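Parahox neighbor (Phaeodactylum tricornutum CCAP 1055/1, PDB 5Z5M) probably turns 5-hydroxyisourate into (S)-allantoin in two steps, pairing a hydroxyisourate hydrolase with an OHCU decarboxylase in one fused chain. Local coordinates at residues R200-H204 and L214-F218; T176-F182 and N277-H281. All coordinates share one frame; numbering follows the deposited sequence.

How the interactions relate
Interaction 2 closes a long loop of chain, and interaction 1 is nested inside it. Residues 176-182 leave helix 151-173 and lead into strand 182-189, the first strand of the transthyretin-like part; 277-281 connects strand 268-275 to strand 281-289, which runs parallel to strand 182-189. Interaction 1 belongs to the other sheet, where hairpin strands 200-207 and 213-219 stand next to each other and 213-219 is outermost within the chain. The two centres are 20 Å apart, with about 9 Å between nearest atoms. One contact thus builds a sheet margin within the chain, while the other sits where the helical decarboxylase part meets the β-rich part.

Interaction 1: residues R200-H204 and L214-F218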
# COMPACT_ATOMS: atom_id res chain seq x y z
N ARG A 200 -7.40 3.45 -20.34
CA ARG A 200 -8.86 3.61 -20.39
C ARG A 200 -9.45 3.37 -19.01
O ARG A 200 -9.04 2.45 -18.30
CB ARG A 200 -9.51 2.65 -21.39
CG ARG A 200 -9.17 2.90 -22.84
CD ARG A 200 -10.03 2.03 -23.76
NE ARG A 200 -10.02 0.62 -23.38
CZ ARG A 200 -11.11 -0.13 -23.27
NH1 ARG A 200 -12.31 0.39 -23.52
NH2 ARG A 200 -11.01 -1.41 -22.92
N ILE A 201 -10.42 4.20 -18.66
CA ILE A 201 -11.07 4.13 -17.36
C ILE A 201 -12.56 4.40 -17.53
O ILE A 201 -12.94 5.42 -18.08
CB ILE A 201 -10.50 5.16 -16.36
CG1 ILE A 201 -9.00 4.95 -16.13
CG2 ILE A 201 -11.25 5.08 -15.04
CD1 ILE A 201 -8.35 6.04 -15.28
N HIS A 202 -13.40 3.47 -17.07
CA HIS A 202 -14.84 3.70 -17.07
C HIS A 202 -15.34 3.95 -15.65
O HIS A 202 -14.69 3.58 -14.68
CB HIS A 202 -15.58 2.51 -17.69
CG HIS A 202 -15.27 2.30 -19.14
ND1 HIS A 202 -15.77 1.24 -19.87
CD2 HIS A 202 -14.50 3.02 -19.99
CE1 HIS A 202 -15.33 1.32 -21.11
NE2 HIS A 202 -14.55 2.38 -21.21
N LEU A 203 -16.49 4.61 -15.56
CA LEU A 203 -17.12 4.92 -14.28
C LEU A 203 -18.62 4.63 -14.35
O LEU A 203 -19.32 5.16 -15.23
CB LEU A 203 -16.88 6.38 -13.89
CG LEU A 203 -17.44 6.82 -12.53
CD1 LEU A 203 -16.86 5.98 -11.39
CD2 LEU A 203 -17.19 8.31 -12.28
N HIS A 204 -19.10 3.79 -13.45
CA HIS A 204 -20.53 3.52 -13.30
C HIS A 204 -21.04 4.00 -11.96
O HIS A 204 -20.32 3.97 -10.97
CB HIS A 204 -20.83 2.03 -13.42
CG HIS A 204 -20.70 1.50 -14.81
ND1 HIS A 204 -19.48 1.25 -15.40
CD2 HIS A 204 -21.64 1.16 -15.73
CE1 HIS A 204 -19.67 0.78 -16.62
NE2 HIS A 204 -20.97 0.72 -16.84
N LEU A 214 -23.81 3.80 -16.70
CA LEU A 214 -22.54 4.37 -17.15
C LEU A 214 -22.58 5.89 -17.05
O LEU A 214 -23.46 6.54 -17.61
CB LEU A 214 -22.24 3.94 -18.59
CG LEU A 214 -20.91 4.32 -19.23
CD1 LEU A 214 -19.74 3.69 -18.49
CD2 LEU A 214 -20.91 3.90 -20.69
N VAL A 215 -21.63 6.47 -16.33
CA VAL A 215 -21.62 7.92 -16.19
C VAL A 215 -20.39 8.54 -16.84
O VAL A 215 -20.18 9.75 -16.75
CB VAL A 215 -21.69 8.35 -14.71
CG1 VAL A 215 -22.97 7.83 -14.06
CG2 VAL A 215 -20.48 7.87 -13.95
N GLY A 216 -19.57 7.72 -17.49
CA GLY A 216 -18.46 8.25 -18.26
C GLY A 216 -17.40 7.26 -18.68
O GLY A 216 -17.16 6.26 -18.01
N GLU A 217 -16.77 7.54 -19.82
CA GLU A 217 -15.58 6.81 -20.26
C GLU A 217 -14.43 7.79 -20.37
O GLU A 217 -14.58 8.87 -20.94
CB GLU A 217 -15.83 6.11 -21.60
CG GLU A 217 -16.92 5.06 -21.57
CD GLU A 217 -17.22 4.50 -22.95
OE1 GLU A 217 -17.80 3.40 -23.04
OE2 GLU A 217 -16.88 5.17 -23.95
N PHE A 218 -13.28 7.43 -19.80
CA PHE A 218 -12.16 8.36 -19.73
C PHE A 218 -10.86 7.72 -20.17
O PHE A 218 -10.78 6.51 -20.37
CB PHE A 218 -12.01 8.90 -18.30
CG PHE A 218 -13.29 9.38 -17.69
CD1 PHE A 218 -13.72 10.68 -17.89
CD2 PHE A 218 -14.06 8.53 -16.91
CE1 PHE A 218 -14.91 11.12 -17.33
CE2 PHE A 218 -15.25 8.97 -16.35
CZ PHE A 218 -15.67 10.27 -16.56
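Ile201 and Phe218 face each other as a hydrogen-bonded antiparallel pair, each backbone N-H answered by the other's carbonyl. Phe218 N reaches Ile201 O at 2.7 Å, and Ile201 N reaches Phe218 O at 2.9 Å. Further along, Leu203 N is satisfied by Gly216 O at 3.0 Å. Leu203 O then takes two donors: a nearly straight bond from Val215 N (2.9 Å, 167° at the hydrogen) and a weak, bent one from Gly216 N. With two residues set against one, strand 213-219, outermost within this chain, carries a classic β bulge, and Gly216 adopts backbone angles that suit a residue without CB.

The other edge of 200-204 is also bonded: Arg200, His202 and His204 make backbone hydrogen bonds to Phe248, Thr246 and Glu244 of strand 241-248. The Arg200 guanidinium turns to Glu251, with NH2 in a salt bridge.

On the face bearing the histidines, Glu217 leaves with CG anti to its carbonyl carbon (chi1 -63°) and runs extended alongside His202, its CG 3.8 Å from the imidazole centroid and over one face; ring and carboxylate planes differ by only 17°. Leu214 CD1 similarly sits over one face of the His204 ring, 3.5 Å from its CE1.

On the reverse face, the Phe218 ring presents its edge to Leu203 CB, which lies in the ring plane; Val215, at the bulge, brings CG2 against Leu203 CG. Ile201 and Leu203 continue inward to Val187 and Leu183 of strand 182-189, in the facing sheet. A bulged β-hairpin, marginal within the chain, of a two-sheet β sandwich results, as expected for the transthyretin/HIU hydrolase fold.

Interaction 2: residues T176-F182 and N277-H281; sequences TSDAQGF and NPDDH
The Phe182 and His281 rings form an offset stack, with centroids 4.0 Å apart and planes inclined by 18°. The overlap is partial: Phe182 CE2 comes over the rim of the imidazole, 3.3 Å from His281 CD2, while His281 CB lies over the phenyl face. Phe182 reaches this place with CG tucked between its backbone N and carbonyl carbon (chi1 60°), and His281 NE2 is bonded to Thr184 OG1, which limits the turning of its ring.

Next to the stack the backbones join. Phe182 N donates to Asp280 O at 3.2 Å, and Gly181 N makes a weak bond to Pro278 O. Gly181 passes so close to the carbonyls of Pro278 and Asp280 that a CB there would clash. Nearby, Ala179 CB rests on Pro278 CB at 3.9 Å, and one water accepts from Gln180 N and donates to Asp279 OD1, a notably short approach.

A second shell shapes both sides. Ala179 N bonds Thr176 O in the type I β turn 176-179. Asn277 OD1 accepts from Asp279 N at 2.9 Å, closing an Asx turn inside the type I β turn 277-280. Asn277 ND2 and Asp279 OD2 both bond Ser50 OG of helix 49-61, and Pro278 packs on Leu171 of helix 151-173. The arrangement is a pair of turns at the helical-to-β junction, opening into the parallel pairing of strands 182-189 and 281-289 in the transthyretin-like fold.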
# COMPACT_ATOMS: atom_id res chain seq x y z
N THR A 176 -29.58 19.76 -3.13
CA THR A 176 -28.13 19.91 -3.20
C THR A 176 -27.63 19.99 -4.64
O THR A 176 -26.45 19.76 -4.90
CB THR A 176 -27.40 18.75 -2.48
OG1 THR A 176 -27.79 17.50 -3.06
CG2 THR A 176 -27.74 18.73 -0.99
N SER A 177 -28.51 20.33 -5.57
CA SER A 177 -28.13 20.38 -6.98
C SER A 177 -27.11 21.50 -7.25
O SER A 177 -26.45 21.50 -8.28
CB SER A 177 -29.36 20.57 -7.87
OG SER A 177 -29.86 21.89 -7.77
N ASP A 178 -26.98 22.43 -6.31
CA ASP A 178 -26.03 23.53 -6.46
C ASP A 178 -24.74 23.29 -5.68
O ASP A 178 -23.89 24.19 -5.59
CB ASP A 178 -26.67 24.85 -6.01
CG ASP A 178 -27.03 24.86 -4.54
OD1 ASP A 178 -27.19 23.77 -3.95
OD2 ASP A 178 -27.15 25.97 -3.97
N ALA A 179 -24.58 22.10 -5.12
CA ALA A 179 -23.33 21.74 -4.45
C ALA A 179 -22.19 21.77 -5.47
O ALA A 179 -22.42 21.62 -6.67
CB ALA A 179 -23.43 20.37 -3.80
N GLN A 180 -20.96 21.96 -5.00
CA GLN A 180 -19.86 22.16 -5.93
C GLN A 180 -18.71 21.18 -5.73
O GLN A 180 -17.57 21.47 -6.08
CB GLN A 180 -19.37 23.61 -5.83
CG GLN A 180 -20.34 24.61 -6.44
CD GLN A 180 -19.96 26.06 -6.19
OE1 GLN A 180 -20.11 26.56 -5.08
NE2 GLN A 180 -19.48 26.73 -7.22
N GLY A 181 -19.00 20.01 -5.17
CA GLY A 181 -17.98 18.99 -5.01
C GLY A 181 -17.66 18.36 -6.35
O GLY A 181 -18.35 18.60 -7.34
N PHE A 182 -16.61 17.55 -6.39
CA PHE A 182 -16.24 16.88 -7.63
C PHE A 182 -15.34 15.67 -7.38
O PHE A 182 -14.80 15.49 -6.28
CB PHE A 182 -15.55 17.85 -8.60
CG PHE A 182 -14.27 18.47 -8.07
CD1 PHE A 182 -14.31 19.55 -7.21
CD2 PHE A 182 -13.03 17.98 -8.46
CE1 PHE A 182 -13.14 20.12 -6.72
CE2 PHE A 182 -11.86 18.55 -7.99
CZ PHE A 182 -11.91 19.63 -7.12
N ASN A 277 -20.70 12.97 0.57
CA ASN A 277 -20.89 14.42 0.73
C ASN A 277 -20.68 15.17 -0.59
O ASN A 277 -19.56 15.28 -1.08
CB ASN A 277 -19.94 14.95 1.81
CG ASN A 277 -20.15 16.44 2.11
OD1 ASN A 277 -20.77 17.16 1.34
ND2 ASN A 277 -19.63 16.89 3.25
N PRO A 278 -21.76 15.73 -1.14
CA PRO A 278 -21.74 16.39 -2.45
C PRO A 278 -20.96 17.71 -2.47
O PRO A 278 -20.71 18.23 -3.56
CB PRO A 278 -23.22 16.64 -2.74
CG PRO A 278 -23.89 16.67 -1.41
CD PRO A 278 -23.11 15.75 -0.53
N ASP A 279 -20.59 18.23 -1.30
CA ASP A 279 -19.75 19.43 -1.19
C ASP A 279 -18.26 19.14 -1.39
O ASP A 279 -17.49 20.04 -1.75
CB ASP A 279 -19.91 20.08 0.19
CG ASP A 279 -21.25 20.78 0.37
OD1 ASP A 279 -21.79 21.31 -0.63
OD2 ASP A 279 -21.74 20.81 1.52
N ASP A 280 -17.86 17.90 -1.13
CA ASP A 280 -16.43 17.57 -1.02
C ASP A 280 -15.74 17.27 -2.34
O ASP A 280 -16.37 16.85 -3.31
CB ASP A 280 -16.24 16.36 -0.10
CG ASP A 280 -16.40 16.70 1.37
OD1 ASP A 280 -16.43 17.91 1.70
OD2 ASP A 280 -16.48 15.76 2.19
N HIS A 281 -14.42 17.48 -2.34
CA HIS A 281 -13.57 16.98 -3.41
C HIS A 281 -13.12 15.56 -3.06
O HIS A 281 -12.39 15.34 -2.08
CB HIS A 281 -12.35 17.88 -3.61
CG HIS A 281 -11.35 17.35 -4.58
ND1 HIS A 281 -10.05 17.80 -4.63
CD2 HIS A 281 -11.45 16.38 -5.53
CE1 HIS A 281 -9.39 17.15 -5.57
NE2 HIS A 281 -10.22 16.28 -6.13
O HOH W 1 -20.75 22.90 -2.19